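Local coordinates for Lmo0181 protein (Listeria monocytogenes serovar 1/2a, PDB 5F7V), which binds the cyclic alpha-glucan cycloalternan as the substrate-binding lipoprotein of an ABC transporter, and so probably serves its uptake into the cell, at residues V131-K136 with W265-E270; G172-V177 with A246-G251. All blocks are in the same frame, centred on the assembly; numbering follows the deposited sequence.

Contact 1 (V131-K136 with W265-E270)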
loop_
_atom_site.group_PDB
_atom_site.type_symbol
_atom_site.label_atom_id
_atom_site.label_comp_id
_atom_site.label_asym_id
_atom_site.label_seq_id
_atom_site.Cartn_x
_atom_site.Cartn_y
_atom_site.Cartn_z
ATOM N N VAL A 131 0.441 8.859 -3.807
ATOM C CA VAL A 131 0.410 10.185 -4.398
ATOM C C VAL A 131 1.829 10.581 -4.736
ATOM O O VAL A 131 2.794 9.938 -4.315
ATOM C CB VAL A 131 -0.202 11.242 -3.452
ATOM C CG1 VAL A 131 -1.693 10.968 -3.301
ATOM C CG2 VAL A 131 0.450 11.259 -2.090
ATOM N N THR A 132 1.935 11.641 -5.526
ATOM C CA THR A 132 3.249 12.284 -5.717
ATOM C C THR A 132 3.464 13.263 -4.600
ATOM O O THR A 132 2.735 14.251 -4.494
ATOM C CB THR A 132 3.300 12.980 -7.069
ATOM O OG1 THR A 132 3.074 11.993 -8.079
ATOM C CG2 THR A 132 4.646 13.664 -7.271
ATOM N N ILE A 133 4.500 13.045 -3.813
ATOM C CA ILE A 133 4.841 13.911 -2.694
ATOM C C ILE A 133 6.023 14.759 -3.148
ATOM O O ILE A 133 7.017 14.206 -3.638
ATOM C CB ILE A 133 5.199 13.104 -1.450
ATOM C CG1 ILE A 133 4.073 12.112 -1.122
ATOM C CG2 ILE A 133 5.487 14.068 -0.292
ATOM C CD1 ILE A 133 4.174 11.474 0.221
ATOM N N TYR A 134 5.951 16.073 -3.059
ATOM C CA TYR A 134 6.994 16.885 -3.645
ATOM C C TYR A 134 7.501 17.929 -2.676
ATOM O O TYR A 134 6.790 18.450 -1.811
ATOM C CB TYR A 134 6.535 17.512 -4.964
ATOM C CG TYR A 134 5.370 18.459 -4.930
ATOM C CD1 TYR A 134 4.066 17.993 -5.029
ATOM C CD2 TYR A 134 5.530 19.833 -4.818
ATOM C CE1 TYR A 134 2.961 18.845 -5.035
ATOM C CE2 TYR A 134 4.445 20.678 -4.820
ATOM C CZ TYR A 134 3.168 20.190 -4.910
ATOM O OH TYR A 134 2.136 21.090 -4.938
ATOM N N ASN A 135 8.798 18.191 -2.811
ATOM C CA ASN A 135 9.548 19.156 -2.013
ATOM C C ASN A 135 9.414 20.508 -2.695
ATOM O O ASN A 135 10.065 20.783 -3.704
ATOM C CB ASN A 135 10.991 18.691 -1.898
ATOM C CG ASN A 135 11.902 19.614 -1.133
ATOM O OD1 ASN A 135 11.662 20.812 -1.053
ATOM N ND2 ASN A 135 12.951 19.036 -0.562
ATOM N N LYS A 136 8.586 21.381 -2.112
ATOM C CA LYS A 136 8.306 22.680 -2.701
ATOM C C LYS A 136 9.550 23.571 -2.697
ATOM O O LYS A 136 9.694 24.387 -3.617
ATOM C CB LYS A 136 7.212 23.387 -1.931
ATOM C CG LYS A 136 5.820 22.772 -2.046
ATOM C CD LYS A 136 4.847 23.355 -1.051
ATOM C CE LYS A 136 4.510 24.771 -1.418
ATOM N NZ LYS A 136 3.485 25.306 -0.488
ATOM N N TRP A 265 6.439 20.937 1.744
ATOM C CA TRP A 265 6.097 19.872 0.835
ATOM C C TRP A 265 4.599 19.819 0.661
ATOM O O TRP A 265 3.816 20.232 1.535
ATOM C CB TRP A 265 6.628 18.526 1.318
ATOM C CG TRP A 265 6.198 18.063 2.692
ATOM C CD1 TRP A 265 6.701 18.469 3.890
ATOM C CD2 TRP A 265 5.185 17.123 3.009
ATOM N NE1 TRP A 265 6.069 17.859 4.939
ATOM C CE2 TRP A 265 5.141 16.997 4.417
ATOM C CE3 TRP A 265 4.331 16.332 2.234
ATOM C CZ2 TRP A 265 4.295 16.122 5.042
ATOM C CZ3 TRP A 265 3.489 15.449 2.878
ATOM C CH2 TRP A 265 3.482 15.349 4.266
ATOM N N ASP A 266 4.192 19.206 -0.450
ATOM C CA ASP A 266 2.766 19.029 -0.731
ATOM C C ASP A 266 2.607 17.774 -1.584
ATOM O O ASP A 266 3.561 17.019 -1.792
ATOM C CB ASP A 266 2.173 20.308 -1.353
ATOM C CG ASP A 266 0.676 20.519 -1.111
ATOM O OD1 ASP A 266 -0.040 19.589 -0.666
ATOM O OD2 ASP A 266 0.263 21.685 -1.379
ATOM N N VAL A 267 1.379 17.495 -1.979
ATOM C CA VAL A 267 1.065 16.263 -2.710
ATOM C C VAL A 267 0.181 16.523 -3.898
ATOM O O VAL A 267 -0.545 17.536 -3.947
ATOM C CB VAL A 267 0.404 15.213 -1.794
ATOM C CG1 VAL A 267 1.285 14.873 -0.609
ATOM C CG2 VAL A 267 -0.970 15.635 -1.342
ATOM N N GLN A 268 0.209 15.630 -4.864
ATOM C CA GLN A 268 -0.602 15.698 -6.076
ATOM C C GLN A 268 -1.010 14.316 -6.551
ATOM O O GLN A 268 -0.350 13.339 -6.278
ATOM C CB GLN A 268 0.171 16.443 -7.190
ATOM C CG GLN A 268 -0.630 16.793 -8.438
ATOM C CD GLN A 268 -1.870 17.567 -8.099
ATOM O OE1 GLN A 268 -2.933 17.002 -7.909
ATOM N NE2 GLN A 268 -1.731 18.897 -8.026
ATOM N N VAL A 269 -2.142 14.265 -7.246
ATOM C CA VAL A 269 -2.529 13.044 -7.974
ATOM C C VAL A 269 -1.449 12.635 -8.934
ATOM O O VAL A 269 -0.907 13.486 -9.637
ATOM C CB VAL A 269 -3.838 13.280 -8.747
ATOM C CG1 VAL A 269 -4.282 11.995 -9.463
ATOM C CG2 VAL A 269 -4.955 13.793 -7.854
ATOM N N GLU A 270 -1.090 11.352 -8.949
ATOM C CA GLU A 270 -0.031 10.905 -9.866
ATOM C C GLU A 270 -0.405 11.066 -11.340
ATOM O O GLU A 270 -1.568 10.833 -11.724
ATOM C CB GLU A 270 0.307 9.462 -9.592
ATOM C CG GLU A 270 0.882 9.213 -8.207
ATOM C CD GLU A 270 1.359 7.771 -8.170
ATOM O OE1 GLU A 270 0.524 6.877 -7.996
ATOM O OE2 GLU A 270 2.573 7.499 -8.295
HETATM O O HOH W 1 1.690 23.206 -3.241
HETATM O O HOH W 2 -0.170 20.052 -5.161
HETATM O O HOH W 3 1.139 23.885 -0.041
#
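Tyr134 lays one face of its ring over the Asp266 backbone, CE1 coming within 3.6 Å of Asp266 C. Its CG sits between the backbone N and the carbonyl carbon (chi1 62°), which folds the ring back over the neighbouring strand, alongside the Asp266 carboxylate with the two planes 26° apart. Beneath the ring the strands run antiparallel: Tyr134 and Asp266 form a hydrogen-bonded pair, with Tyr134 N to Asp266 O at 2.9 Å and nearly straight (169°), and Thr132 with Gln268 forms another. On the other face Ile133 points the same way as Trp265 and Val267, its CG2 3.6 Å from Trp265 CE3, and helix 255-258 covers Ile133 and Val267 through Phe255. At the Tyr134 hydroxyl, one water joins Tyr134 OH to Asp266 OD2 and a second joins Tyr134 OH to Val267 O, while a third links Asp266 OD2 to Lys136 NZ. Asp266 OD1 accepts from Val267 N, of the next residue, at 2.8 Å and also from Asn341 N. Lys136 NZ stays 4.9 Å from Asp266 OD2, too far for a direct salt bridge; the bridging water and the nearby positive charge would probably help keep the aspartate ionised.

Contact 2 (G172-V177 with A246-G251). With GLC (alpha-D-glucopyranose), chain B.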
loop_
_atom_site.group_PDB
_atom_site.type_symbol
_atom_site.label_atom_id
_atom_site.label_comp_id
_atom_site.label_asym_id
_atom_site.label_seq_id
_atom_site.Cartn_x
_atom_site.Cartn_y
_atom_site.Cartn_z
ATOM N N GLY A 172 15.515 14.435 -9.278
ATOM C CA GLY A 172 14.190 14.971 -9.550
ATOM C C GLY A 172 13.028 14.081 -9.147
ATOM O O GLY A 172 11.974 14.611 -8.784
ATOM N N THR A 173 13.218 12.764 -9.171
ATOM C CA THR A 173 12.096 11.871 -8.860
ATOM C C THR A 173 12.560 10.559 -8.288
ATOM O O THR A 173 13.714 10.180 -8.403
ATOM C CB THR A 173 11.237 11.715 -10.096
ATOM O OG1 THR A 173 9.962 11.150 -9.738
ATOM C CG2 THR A 173 11.870 10.855 -11.186
ATOM N N SER A 174 11.629 9.851 -7.681
ATOM C CA SER A 174 11.886 8.492 -7.230
ATOM C C SER A 174 10.545 7.774 -7.196
ATOM O O SER A 174 9.541 8.291 -6.681
ATOM C CB SER A 174 12.485 8.469 -5.827
ATOM O OG SER A 174 12.759 7.106 -5.476
ATOM N N GLN A 175 10.551 6.563 -7.715
ATOM C CA GLN A 175 9.335 5.747 -7.819
ATOM C C GLN A 175 9.783 4.290 -7.805
ATOM O O GLN A 175 10.791 3.920 -8.436
ATOM C CB GLN A 175 8.635 6.051 -9.130
ATOM C CG GLN A 175 7.357 5.265 -9.346
ATOM C CD GLN A 175 6.394 5.863 -10.342
ATOM O OE1 GLN A 175 5.219 5.475 -10.386
ATOM N NE2 GLN A 175 6.890 6.762 -11.150
ATOM N N PRO A 176 9.061 3.431 -7.083
ATOM C CA PRO A 176 9.468 2.015 -7.080
ATOM C C PRO A 176 9.330 1.382 -8.469
ATOM O O PRO A 176 8.434 1.678 -9.236
ATOM C CB PRO A 176 8.499 1.385 -6.081
ATOM C CG PRO A 176 8.076 2.527 -5.196
ATOM C CD PRO A 176 7.971 3.682 -6.114
ATOM N N VAL A 177 10.260 0.500 -8.786
ATOM C CA VAL A 177 10.197 -0.322 -9.992
ATOM C C VAL A 177 9.997 -1.764 -9.530
ATOM O O VAL A 177 10.934 -2.541 -9.471
ATOM C CB VAL A 177 11.401 -0.138 -10.931
ATOM C CG1 VAL A 177 11.103 -0.810 -12.259
ATOM C CG2 VAL A 177 11.631 1.353 -11.137
ATOM N N ALA A 246 13.139 15.560 -5.345
ATOM C CA ALA A 246 12.097 16.561 -5.534
ATOM C C ALA A 246 10.691 15.989 -5.575
ATOM O O ALA A 246 9.772 16.633 -5.067
ATOM C CB ALA A 246 12.366 17.356 -6.804
ATOM N N MET A 247 10.508 14.794 -6.141
ATOM C CA MET A 247 9.176 14.153 -6.294
ATOM C C MET A 247 9.324 12.700 -5.871
ATOM O O MET A 247 10.168 11.987 -6.389
ATOM C CB MET A 247 8.649 14.197 -7.732
ATOM C CG MET A 247 8.262 15.570 -8.202
ATOM S SD MET A 247 7.762 15.608 -9.918
ATOM C CE MET A 247 9.332 15.624 -10.806
ATOM N N LEU A 248 8.496 12.266 -4.928
ATOM C CA LEU A 248 8.544 10.903 -4.413
ATOM C C LEU A 248 7.164 10.270 -4.587
ATOM O O LEU A 248 6.186 10.783 -4.033
ATOM C CB LEU A 248 8.947 10.913 -2.950
ATOM C CG LEU A 248 8.987 9.563 -2.255
ATOM C CD1 LEU A 248 10.056 8.676 -2.836
ATOM C CD2 LEU A 248 9.232 9.798 -0.777
ATOM N N HIS A 249 7.103 9.138 -5.285
ATOM C CA HIS A 249 5.816 8.425 -5.457
ATOM C C HIS A 249 5.691 7.400 -4.338
ATOM O O HIS A 249 6.378 6.381 -4.330
ATOM C CB HIS A 249 5.803 7.722 -6.825
ATOM C CG HIS A 249 5.814 8.686 -7.954
ATOM N ND1 HIS A 249 4.711 8.928 -8.724
ATOM C CD2 HIS A 249 6.788 9.490 -8.430
ATOM C CE1 HIS A 249 4.998 9.830 -9.640
ATOM N NE2 HIS A 249 6.252 10.197 -9.478
ATOM N N THR A 250 4.846 7.717 -3.371
ATOM C CA THR A 250 4.745 6.857 -2.193
ATOM C C THR A 250 3.407 7.043 -1.531
ATOM O O THR A 250 2.578 7.863 -1.938
ATOM C CB THR A 250 5.930 7.100 -1.239
ATOM O OG1 THR A 250 6.020 6.003 -0.337
ATOM C CG2 THR A 250 5.790 8.406 -0.513
ATOM N N GLY A 251 3.178 6.224 -0.518
ATOM C CA GLY A 251 1.859 6.214 0.088
ATOM C C GLY A 251 1.597 7.258 1.139
ATOM O O GLY A 251 2.480 7.824 1.780
HETATM C C1 GLC B . 6.702 2.395 -0.073
HETATM C C2 GLC B . 8.120 2.854 -0.361
HETATM C C3 GLC B . 9.137 2.160 0.510
HETATM C C4 GLC B . 8.733 2.194 1.973
HETATM C C5 GLC B . 7.327 1.659 2.147
HETATM C C6 GLC B . 6.903 1.922 3.583
HETATM O O2 GLC B . 8.446 2.701 -1.747
HETATM O O3 GLC B . 10.469 2.610 0.325
HETATM O O4 GLC B . 9.669 1.482 2.773
HETATM O O5 GLC B . 6.426 2.421 1.345
HETATM O O6 GLC B . 5.580 1.457 3.875
#
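The His249 imidazole carries the Gln175 side-chain amide on one face, the planes only 3° apart and Gln175 CD 3.7 Å from His249 CG; at its edge, in plane, lie Thr173 OG1 and Ser174 O. Gln175 reaches over the ring as an extended chain, CG anti to the backbone N. Polar partners lie at both ring nitrogens, Glu270 at ND1 and Glu156 at NE2, and Glu156 OE2 is also hydrogen-bonded to Thr173 OG1, an arrangement that would fix the ring's rotation. Segments 172-177 and 246-251 are neighbours in the sheet of one lobe of this periplasmic-binding-protein fold, running roughly parallel. The firm bond of the pairing is His249 N to Ser174 O, 2.9 Å and 171°; Ser174 N to Met247 O is a weak one, bent to 130°. Away from the imidazole, Ser174 CB rests on Leu248 CD1 at 3.9 Å. Past the paired residues Pro176 lays its CD against His249 O, while its CG meets O2 of a glucose unit of the bound glycan at 3.5 Å. Thr250 OG1 approaches C1 of the same sugar at 3.7 Å.

Strands 119-135 and 245-251 are neighbours in one sheet, which places contacts 1 and 2 side by side with their centres about 9 Å apart; along the chain, contact 2 is nested within the loop that contact 1 closes. Ile133 O probably accepts from Leu248 N at 2.8 Å, joining the two pairings through the backbone. A second probable bond joins side chains: Glu270 OE2, from contact 1, lies 2.6 Å from His249 ND1, while Glu270 OE1 forms a salt bridge with Lys184. Thr132 OG1 packs on His249 CE1 at 3.3 Å. The glycan pocket draws Pro176 and Thr250 from contact 2, whereas the Glu270 side chain remains about 8 Å from a bound glucose.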